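Local coordinates for mitochondrial dynamics protein MID49 (Mus musculus, PDB 4WOY), which sits in the mitochondrial outer membrane and recruits the dynamin-related GTPase Drp1 to the mitochondrial surface, promoting fission and regulating the GTPase activity of Drp1, at residues T227-C239 with W250-E263. The protein carries 1 engineered substitution. Numbering follows the deposited sequence.
Sequences TRRRLLLLLCGIC and WSHLTQVVLHLGEE
Helices 228-239 and 250-261 pack with their axes 9.5 Å apart at closest approach and their directions 140° apart, so that Arg228 lies beside Gly261, Leu232 beside Val257 and Cys236 beside Trp250. Leu232, Leu253 and Val257 interlock as knobs into holes. Leu232 fits among Trp250, Leu253, Thr254 and Val257; its CD2 rests over one face of the indole, 4.0 Å from the centroid of the six-membered ring, a CH-pi contact displaced toward the rim, while CD1 lies against the backbone at Leu253 and Thr254. With CG anti to the backbone N (chi1 179°), the indole of Trp250 reaches helix 228-239, where Leu233 CD2 meets the ring edge at CZ3 and Cys236 SG approaches CE3 obliquely at 3.7 Å. Three residues along the same helix, Leu253 fits among Leu232, Leu235, Cys236 and Cys239, its CD1 3.9 Å from Cys239 SG. Val257 sits among Arg228, Leu231, Leu232 and Leu235, its CG2 3.7 Å from Leu235 CD1. Thr254 OG1 donates to Trp250 O (2.7 Å), which also accepts from Thr254 N on the opposite face of its plane. At the far end Arg228 NE donates to Gly261 O at 3.2 Å, nearly straight at 163°, while NH1 forms salt bridges with Asp221 and Asp224. Two consecutive helices thus pack through interlocking knobs in the helical C-terminal part of this predicted cytoplasmic, nucleotidyltransferase-fold domain, where 250-263 falls in a Mab-21 HhH/H2TH-like family.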
ATOM      1  N   THR A 227      -7.337   7.056 -18.914  1.00 53.91           N
ATOM      2  CA  THR A 227      -6.425   5.933 -18.756  1.00 54.57           C
ATOM      3  C   THR A 227      -5.365   6.169 -17.685  1.00 51.14           C
ATOM      4  O   THR A 227      -4.282   5.567 -17.724  1.00 46.57           O
ATOM      5  CB  THR A 227      -5.710   5.639 -20.068  1.00 59.01           C
ATOM      6  OG1 THR A 227      -5.158   6.864 -20.565  1.00 62.79           O
ATOM      7  CG2 THR A 227      -6.682   5.086 -21.101  1.00 59.10           C
ATOM      8  N   ARG A 228      -5.655   7.050 -16.738  1.00 38.85           N
ATOM      9  CA  ARG A 228      -4.678   7.336 -15.695  1.00 44.00           C
ATOM     10  C   ARG A 228      -4.316   6.069 -14.917  1.00 45.44           C
ATOM     11  O   ARG A 228      -3.138   5.733 -14.809  1.00 49.90           O
ATOM     12  CB  ARG A 228      -5.210   8.405 -14.731  1.00 38.15           C
ATOM     13  CG  ARG A 228      -5.463   9.749 -15.382  1.00 41.96           C
ATOM     14  CD  ARG A 228      -6.426  10.581 -14.537  1.00 44.21           C
ATOM     15  NE  ARG A 228      -6.838  11.817 -15.204  1.00 47.97           N
ATOM     16  CZ  ARG A 228      -7.897  11.917 -16.002  1.00 52.30           C
ATOM     17  NH1 ARG A 228      -8.645  10.845 -16.258  1.00 46.69           N
ATOM     18  NH2 ARG A 228      -8.204  13.088 -16.545  1.00 49.70           N
ATOM     19  N   ARG A 229      -5.325   5.361 -14.407  1.00 36.06           N
ATOM     20  CA  ARG A 229      -5.096   4.161 -13.597  1.00 45.36           C
ATOM     21  C   ARG A 229      -4.445   3.072 -14.423  1.00 41.78           C
ATOM     22  O   ARG A 229      -3.644   2.279 -13.927  1.00 34.13           O
ATOM     23  CB  ARG A 229      -6.398   3.621 -12.999  1.00 42.55           C
ATOM     24  CG  ARG A 229      -6.947   4.386 -11.816  1.00 43.78           C
ATOM     25  CD  ARG A 229      -8.368   3.939 -11.551  1.00 50.86           C
ATOM     26  NE  ARG A 229      -9.144   3.997 -12.795  1.00 65.37           N
ATOM     27  CZ  ARG A 229     -10.273   3.328 -13.029  1.00 65.29           C
ATOM     28  NH1 ARG A 229     -10.792   2.522 -12.108  1.00 70.80           N
ATOM     29  NH2 ARG A 229     -10.880   3.466 -14.193  1.00 52.66           N
ATOM     30  N   ARG A 230      -4.802   3.032 -15.694  1.00 41.15           N
ATOM     31  CA  ARG A 230      -4.174   2.108 -16.611  1.00 40.34           C
ATOM     32  C   ARG A 230      -2.670   2.437 -16.749  1.00 39.58           C
ATOM     33  O   ARG A 230      -1.824   1.534 -16.785  1.00 44.68           O
ATOM     34  CB  ARG A 230      -4.912   2.163 -17.949  1.00 45.63           C
ATOM     35  CG  ARG A 230      -4.311   1.343 -19.035  1.00 44.64           C
ATOM     36  CD  ARG A 230      -5.388   0.877 -20.003  1.00 46.39           C
ATOM     37  NE  ARG A 230      -4.788   0.555 -21.287  1.00 52.57           N
ATOM     38  CZ  ARG A 230      -5.399   0.715 -22.445  1.00 52.44           C
ATOM     39  NH1 ARG A 230      -6.642   1.183 -22.474  1.00 53.72           N
ATOM     40  NH2 ARG A 230      -4.762   0.407 -23.567  1.00 49.18           N
ATOM     41  N   LEU A 231      -2.345   3.730 -16.804  1.00 42.22           N
ATOM     42  CA  LEU A 231      -0.957   4.180 -16.887  1.00 43.95           C
ATOM     43  C   LEU A 231      -0.169   3.847 -15.619  1.00 37.79           C
ATOM     44  O   LEU A 231       1.018   3.521 -15.677  1.00 41.95           O
ATOM     45  CB  LEU A 231      -0.883   5.691 -17.167  1.00 45.68           C
ATOM     46  CG  LEU A 231       0.549   6.254 -17.111  1.00 42.71           C
ATOM     47  CD1 LEU A 231       1.397   5.676 -18.224  1.00 38.12           C
ATOM     48  CD2 LEU A 231       0.592   7.779 -17.158  1.00 45.08           C
ATOM     49  N   LEU A 232      -0.816   3.957 -14.466  1.00 34.71           N
ATOM     50  CA  LEU A 232      -0.115   3.636 -13.231  1.00 46.18           C
ATOM     51  C   LEU A 232       0.306   2.148 -13.252  1.00 45.48           C
ATOM     52  O   LEU A 232       1.428   1.808 -12.854  1.00 38.46           O
ATOM     53  CB  LEU A 232      -0.973   3.974 -11.996  1.00 36.28           C
ATOM     54  CG  LEU A 232      -0.499   3.459 -10.637  1.00 38.74           C
ATOM     55  CD1 LEU A 232       0.899   3.988 -10.274  1.00 37.01           C
ATOM     56  CD2 LEU A 232      -1.522   3.845  -9.589  1.00 33.02           C
ATOM     57  N   LEU A 233      -0.576   1.282 -13.750  1.00 52.01           N
ATOM     58  CA  LEU A 233      -0.279  -0.157 -13.819  1.00 49.99           C
ATOM     59  C   LEU A 233       0.868  -0.463 -14.783  1.00 38.31           C
ATOM     60  O   LEU A 233       1.711  -1.306 -14.495  1.00 45.08           O
ATOM     61  CB  LEU A 233      -1.524  -0.942 -14.214  1.00 38.87           C
ATOM     62  CG  LEU A 233      -2.433  -1.129 -13.007  1.00 45.24           C
ATOM     63  CD1 LEU A 233      -3.829  -1.611 -13.425  1.00 46.71           C
ATOM     64  CD2 LEU A 233      -1.796  -2.085 -12.017  1.00 43.73           C
ATOM     65  N   LEU A 234       0.902   0.250 -15.905  1.00 35.10           N
ATOM     66  CA  LEU A 234       2.022   0.178 -16.844  1.00 45.33           C
ATOM     67  C   LEU A 234       3.353   0.546 -16.197  1.00 46.78           C
ATOM     68  O   LEU A 234       4.350  -0.183 -16.317  1.00 48.79           O
ATOM     69  CB  LEU A 234       1.799   1.118 -18.022  1.00 44.19           C
ATOM     70  CG  LEU A 234       1.103   0.474 -19.194  1.00 58.79           C
ATOM     71  CD1 LEU A 234       0.760   1.556 -20.174  1.00 64.94           C
ATOM     72  CD2 LEU A 234       2.022  -0.584 -19.796  1.00 59.60           C
ATOM     73  N   LEU A 235       3.368   1.698 -15.541  1.00 38.86           N
ATOM     74  CA  LEU A 235       4.598   2.192 -14.958  1.00 40.09           C
ATOM     75  C   LEU A 235       5.109   1.197 -13.958  1.00 36.07           C
ATOM     76  O   LEU A 235       6.311   0.950 -13.880  1.00 39.70           O
ATOM     77  CB  LEU A 235       4.404   3.557 -14.292  1.00 38.89           C
ATOM     78  CG  LEU A 235       4.110   4.692 -15.251  1.00 36.29           C
ATOM     79  CD1 LEU A 235       3.557   5.904 -14.496  1.00 36.13           C
ATOM     80  CD2 LEU A 235       5.358   5.029 -16.029  1.00 34.13           C
ATOM     81  N   CYS A 236       4.187   0.614 -13.200  1.00 36.13           N
ATOM     82  CA  CYS A 236       4.561  -0.360 -12.189  1.00 35.25           C
ATOM     83  C   CYS A 236       5.205  -1.579 -12.831  1.00 46.66           C
ATOM     84  O   CYS A 236       6.249  -2.054 -12.366  1.00 48.52           O
ATOM     85  CB  CYS A 236       3.341  -0.801 -11.375  1.00 41.46           C
ATOM     86  SG  CYS A 236       2.848   0.305 -10.054  1.00 49.38           S
ATOM     87  N   GLY A 237       4.579  -2.086 -13.895  1.00 53.87           N
ATOM     88  CA  GLY A 237       5.052  -3.298 -14.548  1.00 48.70           C
ATOM     89  C   GLY A 237       6.445  -3.153 -15.135  1.00 44.71           C
ATOM     90  O   GLY A 237       7.261  -4.063 -15.084  1.00 44.90           O
ATOM     91  N   ILE A 238       6.723  -1.978 -15.670  1.00 43.88           N
ATOM     92  CA  ILE A 238       8.018  -1.692 -16.245  1.00 47.15           C
ATOM     93  C   ILE A 238       9.097  -1.554 -15.197  1.00 50.29           C
ATOM     94  O   ILE A 238      10.198  -2.070 -15.365  1.00 57.29           O
ATOM     95  CB  ILE A 238       7.946  -0.427 -17.093  1.00 55.60           C
ATOM     96  CG1 ILE A 238       7.272  -0.794 -18.406  1.00 59.79           C
ATOM     97  CG2 ILE A 238       9.316   0.113 -17.378  1.00 68.13           C
ATOM     98  CD1 ILE A 238       7.222   0.286 -19.354  1.00 72.89           C
ATOM     99  N   CYS A 239       8.783  -0.869 -14.108  1.00 46.60           N
ATOM    100  CA  CYS A 239       9.763  -0.669 -13.046  1.00 45.94           C
ATOM    101  C   CYS A 239      10.089  -1.982 -12.353  1.00 44.96           C
ATOM    102  O   CYS A 239      11.205  -2.163 -11.872  1.00 47.83           O
ATOM    103  CB  CYS A 239       9.261   0.375 -12.038  1.00 36.71           C
ATOM    104  SG  CYS A 239       9.195   2.050 -12.721  1.00 44.29           S
ATOM    105  N   TRP A 250       4.655   1.314  -6.222  1.00 49.46           N
ATOM    106  CA  TRP A 250       3.308   1.804  -6.439  1.00 47.19           C
ATOM    107  C   TRP A 250       3.110   3.244  -5.945  1.00 50.71           C
ATOM    108  O   TRP A 250       2.578   4.085  -6.655  1.00 42.60           O
ATOM    109  CB  TRP A 250       2.337   0.889  -5.724  1.00 37.99           C
ATOM    110  CG  TRP A 250       0.944   1.322  -5.875  1.00 46.77           C
ATOM    111  CD1 TRP A 250       0.300   2.278  -5.145  1.00 45.17           C
ATOM    112  CD2 TRP A 250      -0.021   0.779  -6.775  1.00 46.30           C
ATOM    113  NE1 TRP A 250      -0.999   2.387  -5.562  1.00 51.19           N
ATOM    114  CE2 TRP A 250      -1.225   1.480  -6.561  1.00 48.83           C
ATOM    115  CE3 TRP A 250       0.013  -0.231  -7.737  1.00 43.48           C
ATOM    116  CZ2 TRP A 250      -2.385   1.207  -7.281  1.00 49.68           C
ATOM    117  CZ3 TRP A 250      -1.132  -0.491  -8.467  1.00 50.95           C
ATOM    118  CH2 TRP A 250      -2.321   0.221  -8.231  1.00 49.56           C
ATOM    119  N   SER A 251       3.550   3.526  -4.726  1.00 54.19           N
ATOM    120  CA  SER A 251       3.320   4.839  -4.128  1.00 52.35           C
ATOM    121  C   SER A 251       4.081   5.946  -4.857  1.00 55.05           C
ATOM    122  O   SER A 251       3.571   7.056  -5.006  1.00 45.97           O
ATOM    123  CB  SER A 251       3.721   4.831  -2.653  1.00 44.18           C
ATOM    124  OG  SER A 251       5.104   4.610  -2.547  1.00 56.14           O
ATOM    125  N   HIS A 252       5.300   5.642  -5.298  1.00 52.97           N
ATOM    126  CA  HIS A 252       6.109   6.594  -6.053  1.00 38.19           C
ATOM    127  C   HIS A 252       5.441   7.007  -7.341  1.00 42.04           C
ATOM    128  O   HIS A 252       5.344   8.215  -7.659  1.00 37.68           O
ATOM    129  CB  HIS A 252       7.457   5.995  -6.400  1.00 40.33           C
ATOM    130  CG  HIS A 252       8.273   5.626  -5.214  1.00 37.78           C
ATOM    131  ND1 HIS A 252       8.127   4.419  -4.565  1.00 45.02           N
ATOM    132  CD2 HIS A 252       9.243   6.300  -4.553  1.00 37.81           C
ATOM    133  CE1 HIS A 252       8.967   4.370  -3.544  1.00 50.11           C
ATOM    134  NE2 HIS A 252       9.653   5.498  -3.513  1.00 46.27           N
ATOM    135  N   LEU A 253       5.027   5.992  -8.103  1.00 38.50           N
ATOM    136  CA  LEU A 253       4.518   6.207  -9.449  1.00 42.01           C
ATOM    137  C   LEU A 253       3.103   6.786  -9.382  1.00 46.78           C
ATOM    138  O   LEU A 253       2.651   7.467 -10.308  1.00 49.04           O
ATOM    139  CB  LEU A 253       4.573   4.892 -10.253  1.00 42.91           C
ATOM    140  CG  LEU A 253       5.990   4.298 -10.356  1.00 42.82           C
ATOM    141  CD1 LEU A 253       5.966   2.804 -10.669  1.00 33.80           C
ATOM    142  CD2 LEU A 253       6.820   5.056 -11.396  1.00 35.76           C
ATOM    143  N   THR A 254       2.412   6.534  -8.276  1.00 46.05           N
ATOM    144  CA  THR A 254       1.122   7.171  -8.034  1.00 43.68           C
ATOM    145  C   THR A 254       1.260   8.685  -8.071  1.00 49.18           C
ATOM    146  O   THR A 254       0.432   9.408  -8.643  1.00 51.69           O
ATOM    147  CB  THR A 254       0.558   6.751  -6.674  1.00 47.33           C
ATOM    148  OG1 THR A 254       0.223   5.357  -6.714  1.00 47.14           O
ATOM    149  CG2 THR A 254      -0.676   7.607  -6.278  1.00 47.27           C
ATOM    150  N   GLN A 255       2.329   9.156  -7.445  1.00 51.60           N
ATOM    151  CA  GLN A 255       2.599  10.582  -7.352  1.00 54.63           C
ATOM    152  C   GLN A 255       2.784  11.170  -8.745  1.00 52.35           C
ATOM    153  O   GLN A 255       2.340  12.286  -9.035  1.00 45.60           O
ATOM    154  CB  GLN A 255       3.843  10.815  -6.488  1.00 51.52           C
ATOM    155  CG  GLN A 255       3.593  10.969  -4.997  1.00 50.93           C
ATOM    156  CD  GLN A 255       2.308  10.346  -4.502  1.00 51.22           C
ATOM    157  OE1 GLN A 255       1.266  10.986  -4.502  1.00 53.49           O
ATOM    158  NE2 GLN A 255       2.385   9.115  -4.035  1.00 50.16           N
ATOM    159  N   VAL A 256       3.455  10.395  -9.598  1.00 50.96           N
ATOM    160  CA  VAL A 256       3.698  10.796 -10.975  1.00 46.21           C
ATOM    161  C   VAL A 256       2.396  10.933 -11.710  1.00 42.57           C
ATOM    162  O   VAL A 256       2.192  11.911 -12.408  1.00 37.17           O
ATOM    163  CB  VAL A 256       4.565   9.800 -11.737  1.00 46.12           C
ATOM    164  CG1 VAL A 256       4.721  10.285 -13.166  1.00 49.87           C
ATOM    165  CG2 VAL A 256       5.938   9.651 -11.068  1.00 42.84           C
ATOM    166  N   VAL A 257       1.521   9.940 -11.575  1.00 40.08           N
ATOM    167  CA  VAL A 257       0.250   9.957 -12.299  1.00 47.54           C
ATOM    168  C   VAL A 257      -0.733  10.984 -11.724  1.00 53.66           C
ATOM    169  O   VAL A 257      -1.513  11.581 -12.463  1.00 57.05           O
ATOM    170  CB  VAL A 257      -0.391   8.560 -12.330  1.00 50.40           C
ATOM    171  CG1 VAL A 257      -1.802   8.617 -12.990  1.00 42.75           C
ATOM    172  CG2 VAL A 257       0.529   7.606 -13.087  1.00 42.54           C
ATOM    173  N   LEU A 258      -0.685  11.217 -10.416  1.00 52.23           N
ATOM    174  CA  LEU A 258      -1.498  12.290  -9.847  1.00 48.57           C
ATOM    175  C   LEU A 258      -1.058  13.648 -10.393  1.00 42.14           C
ATOM    176  O   LEU A 258      -1.881  14.496 -10.669  1.00 45.81           O
ATOM    177  CB  LEU A 258      -1.441  12.275  -8.317  1.00 48.24           C
ATOM    178  CG  LEU A 258      -2.340  11.183  -7.714  1.00 47.56           C
ATOM    179  CD1 LEU A 258      -2.114  11.006  -6.228  1.00 42.36           C
ATOM    180  CD2 LEU A 258      -3.814  11.478  -8.001  1.00 52.62           C
ATOM    181  N   HIS A 259       0.241  13.847 -10.556  1.00 44.45           N
ATOM    182  CA  HIS A 259       0.754  15.105 -11.070  1.00 48.89           C
ATOM    183  C   HIS A 259       0.308  15.362 -12.505  1.00 54.04           C
ATOM    184  O   HIS A 259      -0.212  16.430 -12.816  1.00 48.37           O
ATOM    185  CB  HIS A 259       2.281  15.122 -10.985  1.00 56.75           C
ATOM    186  CG  HIS A 259       2.896  16.409 -11.437  1.00 62.63           C
ATOM    187  ND1 HIS A 259       3.349  16.609 -12.725  1.00 63.79           N
ATOM    188  CD2 HIS A 259       3.124  17.568 -10.775  1.00 64.60           C
ATOM    189  CE1 HIS A 259       3.834  17.831 -12.835  1.00 60.93           C
ATOM    190  NE2 HIS A 259       3.714  18.433 -11.665  1.00 63.93           N
ATOM    191  N   LEU A 260       0.504  14.382 -13.380  1.00 64.55           N
ATOM    192  CA  LEU A 260       0.079  14.521 -14.771  1.00 65.64           C
ATOM    193  C   LEU A 260      -1.433  14.451 -14.838  1.00 74.06           C
ATOM    194  O   LEU A 260      -2.065  15.270 -15.506  1.00 79.19           O
ATOM    195  CB  LEU A 260       0.673  13.418 -15.656  1.00 57.37           C
ATOM    196  CG  LEU A 260       2.173  13.121 -15.621  1.00 54.05           C
ATOM    197  CD1 LEU A 260       2.546  12.125 -16.692  1.00 53.47           C
ATOM    198  CD2 LEU A 260       2.960  14.385 -15.796  1.00 61.51           C
ATOM    199  N   GLY A 261      -2.000  13.497 -14.095  1.00 71.65           N
ATOM    200  CA  GLY A 261      -3.429  13.227 -14.129  1.00 77.69           C
ATOM    201  C   GLY A 261      -4.291  14.384 -13.677  1.00 88.01           C
ATOM    202  O   GLY A 261      -5.418  14.548 -14.171  1.00 59.52           O
ATOM    203  N   GLU A 262      -3.742  15.212 -12.786  1.00116.28           N
ATOM    204  CA  GLU A 262      -4.432  16.402 -12.301  1.00124.06           C
ATOM    205  C   GLU A 262      -4.299  17.504 -13.321  1.00127.83           C
ATOM    206  O   GLU A 262      -3.932  18.620 -12.977  1.00137.21           O
ATOM    207  CB  GLU A 262      -3.883  16.893 -10.948  1.00133.91           C
ATOM    208  CG  GLU A 262      -4.185  16.039  -9.706  1.00139.38           C
ATOM    209  CD  GLU A 262      -5.612  16.169  -9.211  1.00140.72           C
ATOM    210  OE1 GLU A 262      -6.246  17.204  -9.495  1.00141.72           O
ATOM    211  OE2 GLU A 262      -6.089  15.244  -8.520  1.00140.94           O
ATOM    212  N   GLU A 263      -4.554  17.180 -14.583  1.00141.54           N
ATOM    213  CA  GLU A 263      -4.596  18.189 -15.629  1.00141.53           C
ATOM    214  C   GLU A 263      -5.647  17.853 -16.673  1.00154.15           C
ATOM    215  O   GLU A 263      -5.900  16.679 -16.965  1.00148.34           O
ATOM    216  CB  GLU A 263      -3.246  18.338 -16.313  1.00126.87           C
ATOM    217  CG  GLU A 263      -2.161  18.849 -15.422  1.00119.50           C
ATOM    218  CD  GLU A 263      -0.909  19.115 -16.185  1.00117.59           C
ATOM    219  OE1 GLU A 263      -0.981  19.139 -17.429  1.00119.40           O
ATOM    220  OE2 GLU A 263       0.149  19.277 -15.547  1.00110.01           O
TER